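Local coordinates for protein prolyl oligopeptidase (PDB 1YR2) that probably cleaves oligopeptides on the carboxyl side of proline, and less readily of alanine, as a serine peptidase of the prolyl oligopeptidase family, at residues His271-Ser276 and Val282-Ser287; Val296-Val301 and Asp328-Val333; Thr310-Asp315 and Pro353-Val358; Phe332-Gly337 and Lys342-Asp347. All blocks are in the same frame, centred on the assembly; numbering follows the deposited sequence.

Contact 1 (His271-Ser276 and Val282-Ser287)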
# COMPACT_ATOMS: atom_id res chain seq x y z
N HIS A 271 -26.46 0.06 2.39
CA HIS A 271 -26.78 1.46 2.08
C HIS A 271 -25.99 2.33 3.02
O HIS A 271 -26.00 2.11 4.27
CB HIS A 271 -28.24 1.76 2.34
CG HIS A 271 -29.19 0.88 1.59
ND1 HIS A 271 -29.32 0.93 0.22
CD2 HIS A 271 -30.04 -0.08 2.01
CE1 HIS A 271 -30.21 0.04 -0.17
NE2 HIS A 271 -30.68 -0.57 0.90
N GLY A 272 -25.25 3.26 2.43
CA GLY A 272 -24.48 4.25 3.20
C GLY A 272 -24.97 5.65 2.78
O GLY A 272 -25.31 5.89 1.60
N ALA A 273 -25.02 6.57 3.74
CA ALA A 273 -25.56 7.90 3.48
C ALA A 273 -24.50 8.97 3.68
O ALA A 273 -23.75 8.90 4.64
CB ALA A 273 -26.73 8.18 4.44
N SER A 274 -24.48 9.94 2.80
CA SER A 274 -23.63 11.12 2.88
C SER A 274 -24.51 12.34 2.66
O SER A 274 -25.65 12.19 2.22
CB SER A 274 -22.56 11.13 1.78
OG SER A 274 -21.78 9.97 1.89
N VAL A 275 -23.98 13.52 3.00
CA VAL A 275 -24.68 14.80 2.82
C VAL A 275 -23.68 15.71 2.20
O VAL A 275 -22.49 15.74 2.57
CB VAL A 275 -25.21 15.38 4.17
CG1 VAL A 275 -26.00 16.61 3.94
CG2 VAL A 275 -26.11 14.38 4.90
N SER A 276 -24.12 16.45 1.22
CA SER A 276 -23.26 17.45 0.61
C SER A 276 -22.83 18.49 1.66
O SER A 276 -23.52 18.71 2.67
CB SER A 276 -23.91 18.08 -0.63
OG SER A 276 -25.14 18.73 -0.35
N VAL A 282 -28.95 14.80 0.47
CA VAL A 282 -28.57 13.46 0.98
C VAL A 282 -28.31 12.57 -0.23
O VAL A 282 -29.07 12.60 -1.20
CB VAL A 282 -29.70 12.87 1.84
CG1 VAL A 282 -29.42 11.48 2.32
CG2 VAL A 282 -29.96 13.80 3.04
N VAL A 283 -27.22 11.81 -0.18
CA VAL A 283 -26.85 10.90 -1.23
C VAL A 283 -26.61 9.54 -0.60
O VAL A 283 -25.80 9.36 0.35
CB VAL A 283 -25.59 11.37 -1.97
CG1 VAL A 283 -25.18 10.41 -3.08
CG2 VAL A 283 -25.82 12.78 -2.51
N ILE A 284 -27.35 8.58 -1.11
CA ILE A 284 -27.26 7.23 -0.58
C ILE A 284 -26.64 6.34 -1.66
O ILE A 284 -27.14 6.25 -2.78
CB ILE A 284 -28.64 6.71 -0.14
CG1 ILE A 284 -29.15 7.57 1.01
CG2 ILE A 284 -28.53 5.24 0.28
CD1 ILE A 284 -30.57 7.41 1.25
N THR A 285 -25.55 5.69 -1.27
CA THR A 285 -24.80 4.74 -2.07
C THR A 285 -25.12 3.34 -1.60
O THR A 285 -24.99 3.04 -0.40
CB THR A 285 -23.31 5.06 -1.82
OG1 THR A 285 -23.07 6.37 -2.37
CG2 THR A 285 -22.43 4.21 -2.60
N SER A 286 -25.41 2.45 -2.54
CA SER A 286 -25.85 1.12 -2.19
C SER A 286 -25.14 0.07 -3.06
O SER A 286 -24.98 0.23 -4.28
CB SER A 286 -27.37 0.99 -2.38
OG SER A 286 -28.07 2.04 -1.73
N SER A 287 -24.75 -1.01 -2.42
CA SER A 287 -24.06 -2.11 -3.10
C SER A 287 -24.42 -3.44 -2.48
O SER A 287 -25.04 -3.51 -1.42
CB SER A 287 -22.55 -1.88 -3.05
OG SER A 287 -22.06 -1.93 -1.71
O HOH W 1 -23.33 8.15 -0.17

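Contact 2 (Val296-Val301 and Asp328-Val333)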
# COMPACT_ATOMS: atom_id res chain seq x y z
N VAL A 296 -27.33 4.76 -6.73
CA VAL A 296 -27.32 6.07 -6.09
C VAL A 296 -28.74 6.54 -5.98
O VAL A 296 -29.47 6.55 -7.02
CB VAL A 296 -26.46 7.12 -6.90
CG1 VAL A 296 -26.46 8.49 -6.16
CG2 VAL A 296 -25.03 6.64 -7.09
N HIS A 297 -29.16 6.88 -4.76
CA HIS A 297 -30.40 7.58 -4.51
C HIS A 297 -30.12 8.96 -3.88
O HIS A 297 -29.09 9.12 -3.19
CB HIS A 297 -31.31 6.80 -3.57
CG HIS A 297 -31.86 5.54 -4.17
ND1 HIS A 297 -31.09 4.43 -4.41
CD2 HIS A 297 -33.11 5.24 -4.62
CE1 HIS A 297 -31.84 3.49 -4.96
NE2 HIS A 297 -33.07 3.96 -5.11
N VAL A 298 -30.97 9.94 -4.16
CA VAL A 298 -30.76 11.30 -3.63
C VAL A 298 -32.05 11.84 -3.00
O VAL A 298 -33.13 11.40 -3.34
CB VAL A 298 -30.25 12.30 -4.70
CG1 VAL A 298 -28.91 11.82 -5.22
CG2 VAL A 298 -31.26 12.50 -5.81
N ALA A 299 -31.90 12.76 -2.06
CA ALA A 299 -33.03 13.43 -1.47
C ALA A 299 -32.65 14.84 -1.20
O ALA A 299 -31.64 15.12 -0.59
CB ALA A 299 -33.46 12.77 -0.20
N ARG A 300 -33.51 15.73 -1.64
CA ARG A 300 -33.37 17.16 -1.37
C ARG A 300 -33.65 17.53 0.11
O ARG A 300 -34.67 17.14 0.70
CB ARG A 300 -34.31 17.93 -2.31
CG ARG A 300 -34.25 19.42 -2.19
CD ARG A 300 -35.29 20.12 -3.10
NE ARG A 300 -35.04 19.81 -4.51
CZ ARG A 300 -34.39 20.58 -5.38
NH1 ARG A 300 -33.91 21.78 -5.03
NH2 ARG A 300 -34.24 20.16 -6.63
N VAL A 301 -32.76 18.32 0.69
CA VAL A 301 -32.95 18.84 2.05
C VAL A 301 -33.37 20.32 1.93
O VAL A 301 -32.73 21.11 1.26
CB VAL A 301 -31.66 18.73 2.88
CG1 VAL A 301 -31.90 19.18 4.32
CG2 VAL A 301 -31.13 17.32 2.85
N ASP A 328 -27.26 22.74 -6.36
CA ASP A 328 -28.03 21.59 -6.85
C ASP A 328 -27.24 20.79 -7.86
O ASP A 328 -27.80 20.13 -8.74
CB ASP A 328 -29.35 22.04 -7.43
CG ASP A 328 -30.35 22.46 -6.38
OD1 ASP A 328 -30.28 21.95 -5.22
OD2 ASP A 328 -31.30 23.23 -6.67
N GLN A 329 -25.92 20.88 -7.76
CA GLN A 329 -25.01 20.07 -8.57
C GLN A 329 -24.21 19.14 -7.67
O GLN A 329 -23.68 19.55 -6.66
CB GLN A 329 -24.10 20.97 -9.39
CG GLN A 329 -24.91 21.74 -10.45
CD GLN A 329 -24.09 22.65 -11.30
OE1 GLN A 329 -23.06 23.16 -10.86
NE2 GLN A 329 -24.55 22.87 -12.54
N LEU A 330 -24.09 17.89 -8.10
CA LEU A 330 -23.33 16.86 -7.42
C LEU A 330 -22.24 16.33 -8.36
O LEU A 330 -22.45 16.19 -9.55
CB LEU A 330 -24.27 15.71 -7.09
CG LEU A 330 -25.52 15.98 -6.25
CD1 LEU A 330 -26.21 14.64 -5.98
CD2 LEU A 330 -25.22 16.68 -4.96
N TRP A 331 -21.09 15.95 -7.82
CA TRP A 331 -20.04 15.36 -8.64
C TRP A 331 -19.77 13.94 -8.15
O TRP A 331 -19.76 13.69 -6.97
CB TRP A 331 -18.74 16.15 -8.47
CG TRP A 331 -18.80 17.42 -9.26
CD1 TRP A 331 -18.28 17.63 -10.50
CD2 TRP A 331 -19.44 18.64 -8.89
NE1 TRP A 331 -18.52 18.92 -10.91
CE2 TRP A 331 -19.22 19.57 -9.94
CE3 TRP A 331 -20.10 19.08 -7.75
CZ2 TRP A 331 -19.72 20.88 -9.92
CZ3 TRP A 331 -20.59 20.40 -7.73
CH2 TRP A 331 -20.39 21.27 -8.82
N PHE A 332 -19.51 13.03 -9.09
CA PHE A 332 -19.23 11.64 -8.84
C PHE A 332 -18.01 11.19 -9.65
O PHE A 332 -17.73 11.68 -10.74
CB PHE A 332 -20.43 10.73 -9.30
CG PHE A 332 -21.68 10.93 -8.50
CD1 PHE A 332 -22.55 11.95 -8.84
CD2 PHE A 332 -22.01 10.09 -7.43
CE1 PHE A 332 -23.71 12.15 -8.15
CE2 PHE A 332 -23.20 10.30 -6.71
CZ PHE A 332 -24.04 11.34 -7.06
N VAL A 333 -17.28 10.23 -9.13
CA VAL A 333 -16.28 9.50 -9.92
C VAL A 333 -17.05 8.31 -10.48
O VAL A 333 -17.51 7.47 -9.71
CB VAL A 333 -15.11 8.98 -9.07
CG1 VAL A 333 -14.13 8.18 -9.91
CG2 VAL A 333 -14.41 10.17 -8.37

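Contact 3 (Thr310-Asp315 and Pro353-Val358)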
# COMPACT_ATOMS: atom_id res chain seq x y z
N THR A 310 -35.25 9.65 -4.19
CA THR A 310 -35.44 9.19 -5.58
C THR A 310 -34.20 8.56 -6.12
O THR A 310 -33.10 8.91 -5.73
CB THR A 310 -35.78 10.32 -6.53
OG1 THR A 310 -34.91 11.41 -6.25
CG2 THR A 310 -37.20 10.84 -6.33
N ALA A 311 -34.38 7.66 -7.06
CA ALA A 311 -33.29 6.92 -7.64
C ALA A 311 -32.61 7.78 -8.68
O ALA A 311 -33.28 8.27 -9.57
CB ALA A 311 -33.84 5.65 -8.30
N LEU A 312 -31.30 7.96 -8.59
CA LEU A 312 -30.58 8.67 -9.65
C LEU A 312 -29.91 7.66 -10.58
O LEU A 312 -29.94 7.81 -11.76
CB LEU A 312 -29.52 9.55 -9.00
CG LEU A 312 -29.15 10.96 -9.42
CD1 LEU A 312 -27.70 11.24 -9.11
CD2 LEU A 312 -29.56 11.35 -10.83
N ILE A 313 -29.25 6.66 -10.02
CA ILE A 313 -28.64 5.55 -10.76
C ILE A 313 -29.32 4.31 -10.18
O ILE A 313 -28.96 3.85 -9.11
CB ILE A 313 -27.10 5.49 -10.49
CG1 ILE A 313 -26.38 6.76 -10.94
CG2 ILE A 313 -26.48 4.19 -11.10
CD1 ILE A 313 -26.44 7.06 -12.43
N PRO A 314 -30.38 3.83 -10.81
CA PRO A 314 -31.20 2.77 -10.18
C PRO A 314 -30.65 1.34 -10.27
O PRO A 314 -31.13 0.48 -9.51
CB PRO A 314 -32.54 2.87 -10.94
CG PRO A 314 -32.24 3.57 -12.22
CD PRO A 314 -30.98 4.35 -12.03
N ASP A 315 -29.75 1.06 -11.18
CA ASP A 315 -29.29 -0.32 -11.39
C ASP A 315 -27.83 -0.48 -10.98
O ASP A 315 -27.06 0.49 -10.95
CB ASP A 315 -29.47 -0.76 -12.84
CG ASP A 315 -30.90 -0.61 -13.33
OD1 ASP A 315 -31.83 -1.11 -12.65
OD2 ASP A 315 -31.18 0.02 -14.39
N PRO A 353 -32.87 14.98 -13.75
CA PRO A 353 -31.41 15.07 -13.59
C PRO A 353 -30.70 15.18 -14.95
O PRO A 353 -31.12 14.51 -15.92
CB PRO A 353 -31.05 13.76 -12.89
CG PRO A 353 -32.29 13.38 -12.12
CD PRO A 353 -33.38 13.77 -13.06
N ARG A 354 -29.69 16.05 -15.04
CA ARG A 354 -28.85 16.19 -16.22
C ARG A 354 -27.45 15.72 -15.90
O ARG A 354 -26.87 16.20 -14.91
CB ARG A 354 -28.78 17.67 -16.64
CG ARG A 354 -28.08 17.89 -18.01
CD ARG A 354 -28.09 19.33 -18.52
NE ARG A 354 -27.71 19.40 -19.96
CZ ARG A 354 -27.46 20.53 -20.66
NH1 ARG A 354 -27.51 21.73 -20.08
NH2 ARG A 354 -27.15 20.46 -21.96
N PHE A 355 -26.90 14.81 -16.72
CA PHE A 355 -25.56 14.24 -16.49
C PHE A 355 -24.61 14.89 -17.48
O PHE A 355 -24.95 14.99 -18.66
CB PHE A 355 -25.54 12.71 -16.70
CG PHE A 355 -26.35 11.96 -15.67
CD1 PHE A 355 -27.71 11.87 -15.79
CD2 PHE A 355 -25.74 11.42 -14.55
CE1 PHE A 355 -28.45 11.20 -14.81
CE2 PHE A 355 -26.48 10.72 -13.59
CZ PHE A 355 -27.82 10.63 -13.72
N ASP A 356 -23.47 15.37 -17.00
CA ASP A 356 -22.44 15.95 -17.87
C ASP A 356 -21.09 15.37 -17.44
O ASP A 356 -20.73 15.46 -16.29
CB ASP A 356 -22.39 17.49 -17.77
CG ASP A 356 -23.62 18.18 -18.34
OD1 ASP A 356 -23.91 18.01 -19.54
OD2 ASP A 356 -24.36 18.94 -17.66
N THR A 357 -20.35 14.76 -18.37
CA THR A 357 -19.01 14.29 -18.06
C THR A 357 -18.10 15.49 -18.12
O THR A 357 -17.92 16.02 -19.15
CB THR A 357 -18.60 13.25 -19.07
OG1 THR A 357 -19.45 12.10 -18.89
CG2 THR A 357 -17.17 12.77 -18.84
N VAL A 358 -17.62 15.99 -16.98
CA VAL A 358 -16.84 17.22 -17.00
C VAL A 358 -15.35 16.96 -17.15
O VAL A 358 -14.59 17.81 -17.62
CB VAL A 358 -17.14 18.11 -15.77
CG1 VAL A 358 -18.54 18.75 -15.88
CG2 VAL A 358 -17.00 17.32 -14.45

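Contact 4 (Phe332-Gly337 and Lys342-Asp347)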
# COMPACT_ATOMS: atom_id res chain seq x y z
N PHE A 332 -19.51 13.03 -9.09
CA PHE A 332 -19.23 11.64 -8.84
C PHE A 332 -18.01 11.19 -9.65
O PHE A 332 -17.73 11.68 -10.74
CB PHE A 332 -20.43 10.73 -9.30
CG PHE A 332 -21.68 10.93 -8.50
CD1 PHE A 332 -22.55 11.95 -8.84
CD2 PHE A 332 -22.01 10.09 -7.43
CE1 PHE A 332 -23.71 12.15 -8.15
CE2 PHE A 332 -23.20 10.30 -6.71
CZ PHE A 332 -24.04 11.34 -7.06
N VAL A 333 -17.28 10.23 -9.13
CA VAL A 333 -16.28 9.50 -9.92
C VAL A 333 -17.05 8.31 -10.48
O VAL A 333 -17.51 7.47 -9.71
CB VAL A 333 -15.11 8.98 -9.07
CG1 VAL A 333 -14.13 8.18 -9.91
CG2 VAL A 333 -14.41 10.17 -8.37
N SER A 334 -17.14 8.22 -11.81
CA SER A 334 -17.91 7.20 -12.47
C SER A 334 -17.05 6.25 -13.27
O SER A 334 -16.15 6.66 -14.00
CB SER A 334 -18.99 7.83 -13.35
OG SER A 334 -19.75 6.83 -14.00
N GLY A 335 -17.42 4.96 -13.19
CA GLY A 335 -16.87 3.88 -13.99
C GLY A 335 -17.73 3.50 -15.20
O GLY A 335 -17.40 2.56 -15.95
N ASP A 336 -18.82 4.24 -15.43
CA ASP A 336 -19.81 3.86 -16.46
C ASP A 336 -19.24 4.09 -17.85
O ASP A 336 -19.01 5.24 -18.25
CB ASP A 336 -21.09 4.66 -16.23
CG ASP A 336 -22.18 4.33 -17.23
OD1 ASP A 336 -22.44 3.14 -17.48
OD2 ASP A 336 -22.80 5.23 -17.83
N GLY A 337 -18.96 2.99 -18.54
CA GLY A 337 -18.30 3.04 -19.85
C GLY A 337 -16.84 3.48 -19.77
O GLY A 337 -16.26 3.88 -20.77
N LYS A 342 -14.02 8.42 -14.79
CA LYS A 342 -14.27 9.76 -15.28
C LYS A 342 -15.04 10.55 -14.20
O LYS A 342 -15.51 10.00 -13.22
CB LYS A 342 -15.06 9.70 -16.61
CG LYS A 342 -16.44 9.15 -16.48
CD LYS A 342 -17.10 8.85 -17.84
CE LYS A 342 -18.54 8.41 -17.65
NZ LYS A 342 -19.16 7.98 -18.91
N ILE A 343 -15.11 11.85 -14.35
CA ILE A 343 -15.86 12.69 -13.43
C ILE A 343 -17.13 13.20 -14.09
O ILE A 343 -17.08 13.86 -15.12
CB ILE A 343 -14.98 13.87 -13.00
CG1 ILE A 343 -13.70 13.32 -12.33
CG2 ILE A 343 -15.75 14.72 -11.97
CD1 ILE A 343 -12.74 14.37 -11.96
N VAL A 344 -18.24 12.90 -13.45
CA VAL A 344 -19.58 13.27 -13.91
C VAL A 344 -20.23 14.26 -12.93
O VAL A 344 -20.27 14.04 -11.71
CB VAL A 344 -20.48 12.04 -14.09
CG1 VAL A 344 -21.87 12.43 -14.53
CG2 VAL A 344 -19.91 11.11 -15.13
N ARG A 345 -20.75 15.32 -13.51
CA ARG A 345 -21.55 16.32 -12.77
C ARG A 345 -23.00 16.07 -13.01
O ARG A 345 -23.44 15.99 -14.15
CB ARG A 345 -21.19 17.70 -13.22
CG ARG A 345 -21.88 18.81 -12.42
CD ARG A 345 -21.57 20.21 -12.90
NE ARG A 345 -22.13 20.38 -14.24
CZ ARG A 345 -21.77 21.28 -15.13
NH1 ARG A 345 -20.89 22.23 -14.88
NH2 ARG A 345 -22.37 21.23 -16.30
N VAL A 346 -23.77 15.89 -11.96
CA VAL A 346 -25.22 15.74 -12.11
C VAL A 346 -25.90 17.01 -11.60
O VAL A 346 -25.70 17.42 -10.46
CB VAL A 346 -25.68 14.57 -11.29
CG1 VAL A 346 -27.17 14.35 -11.43
CG2 VAL A 346 -24.93 13.38 -11.75
N ASP A 347 -26.68 17.65 -12.46
CA ASP A 347 -27.44 18.86 -12.11
C ASP A 347 -28.88 18.47 -11.82
O ASP A 347 -29.55 17.84 -12.65
CB ASP A 347 -27.38 19.83 -13.28
CG ASP A 347 -27.91 21.21 -12.93
OD1 ASP A 347 -29.09 21.31 -12.55
OD2 ASP A 347 -27.22 22.24 -13.01

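Contact 1 (His271-Ser276 and Val282-Ser287)
His271 and Ser286 face each other as a non-hydrogen-bonded antiparallel pair, and their side chains supply the bond that the backbone lacks there: ND1 of His271 lies 2.6 Å from OG of Ser286. The first torsion (chi1 -57°) brings the imidazole alongside Ser286, and the second (chi2 -68°) turns its ND1 edge to the hydroxyl, which lies in the ring plane. With an alanine in place of His271, the buried Ser286 hydroxyl would probably lose its mate, and so would Thr263 OG1, which bonds NE2. Farther along the same face, Ala273 CB rests against Ile284 CG1 at 4.2 Å, where a small methyl suits a branched neighbour, and Val275 meets Val282. Strands 270-275 and 281-287 form a beta hairpin, the first two strands of a four-stranded blade in the beta-propeller domain. Gly272 pairs with Thr285 and Ser274 with Val283, each by two backbone bonds; the straightest is Val283 N to Ser274 O, 2.9 Å and 173°. On the face of Ser274 and Thr285 a water donates to Val283 O (2.8 Å) and also bonds Ser274 OG and Thr285 OG1. Phe261 meets the imidazole edge-to-face, and bonds at both ring nitrogens probably limit its rotation.

Contact 2 (Val296-Val301 and Asp328-Val333)
Arg300 reaches across to Asp328 with a chain that leaves the backbone extended and then bends. CG lies anti to the backbone N (chi1 -178°), CD continues the line, and the turn at chi3 (-62°) brings NH1 up to the carboxylate. CB, CG, CD and NE stay clear of the 328-333 segment; NH1 alone makes the contact, with a weak hydrogen bond to Asp328 OD2 at 3.4 Å that forms part of a salt bridge. OD2 comes at the guanidinium edge, yet the two planes stand 76° apart, and a single NH1-OD2 bond links them rather than a paired one. OD1 of Asp328 also takes a hydrogen bond from Trp281 NE1, its strongest partner, and a salt bridge from Arg280 NH1, so the aspartate gathers an indole N-H and two arginines, a setting that would favour its charged form.

Away from this charged end the contact is purely apolar. Val298 CG1 touches Leu330 CD1 at 4.0 Å, the two side chains running antiparallel, side by side. Val296 and Phe332 come from opposite sides, CG1 of the valine meeting the ring obliquely, 3.8 Å from CE2 and equally near CZ. The CA atoms of Val296 and Phe332 are 10.2 Å apart, too distant for backbone pairing, and the short valines are met by the longer leucine and phenylalanine, which bridge the distance. Trp320 also packs on Val296 and Phe332, and Phe322 on Leu330. Such face-to-face packing of two successive four-stranded sheets through hydrophobic side chains is characteristic of neighbouring blades of a beta-propeller.

Contact 3 (Thr310-Asp315 and Pro353-Val358)
Leu312 and Phe355 lie side by side but run in opposing senses, the leucine sending one methyl, CD2, to the far end of the ring. That methyl is 3.4 Å from Phe355 CZ, while the neighbouring ring carbons CE1 and CE2 are both more distant, so the phenylalanine is touched at its para position. The same CD2 lies alongside Pro353, 3.5 Å from its CB and almost as near CG. One leucine branch thus sits in the corner made by the ring and the pyrrolidine; Leu312 is buried and Phe355 exposed, so ring and proline shield the methyl. Chi1 of Leu312, -140°, lies off the staggered positions, consistent with some strain in the reach.

Ile313 approaches Phe355 at a slant, and only its CD1 arrives, 3.8 Å from CE2. Two consecutive residues can serve the same ring because Leu312 and Ile313 both face Val296 in a classic beta bulge, which breaks the usual alternation of side chains.

Around this patch, Val298 of strand 295-302 packs on Leu312 and Val296 on Ile313, while Val346 of strand 342-347 touches both Leu312 and Phe355. The contact therefore joins the corner of the chain at Leu312, next to strand 305-311, outermost in its sheet, to strand 354-357, outermost in the next.

Contact 4 (Phe332-Gly337 and Lys342-Asp347)
Strands 329-334 and 342-347 form a beta hairpin in the middle of a four-stranded antiparallel sheet. Phe332 pairs with Val344 and Ser334 with Lys342, each by two backbone hydrogen bonds; Ser334 N to Lys342 O is 2.8 Å long and nearly straight at 170°. Lys342 also closes the turn. Its CG lies between the backbone N and the carbonyl carbon (chi1 66°), and from there the chain runs extended, carrying NZ to within 2.8 Å of Asp336 O. Asp336 OD2 stays 4.7 Å from NZ, which may favour the ammonium charge without touching it. A methionine in place of Lys342 would probably leave the Asp336 carbonyl without this donor and the end of the hairpin freer to move. Ser334 steadies the same turn: its OG, anti to its own N, accepts from Asp336 N at 3.1 Å, an ST turn that a serine's short hydroxyl can make.

On that face Ser334 CB meets Val344 CG2 at 3.8 Å, and Val346 CG2 touches the Phe332 ring at CD1 and CE1. Val333 and Ile343 point to the other face, where Leu366 and Val369 of strand 365-372 cover them, as in the layered blades of a beta-propeller.

From the N terminus, contact 1 comes first and closes a short hairpin loop before any other contact opens. Strand 281-287 then hydrogen-bonds to strand 295-302, which opens contact 2, while strand 305-311, its next neighbour, leads into contact 3. Contacts 2 and 3 cross along the chain, since 310-315 lies between the two segments of contact 2 and 353-358 follows both. Contact 4 begins on the strand where contact 2 ends, sharing Phe332 and Val333, and its hairpin falls wholly within the span between 310-315 and 353-358. Contacts 1 and 4 thus each form one hairpin of two consecutive four-stranded sheets of the propeller, and contacts 2 and 3 bind those sheets together.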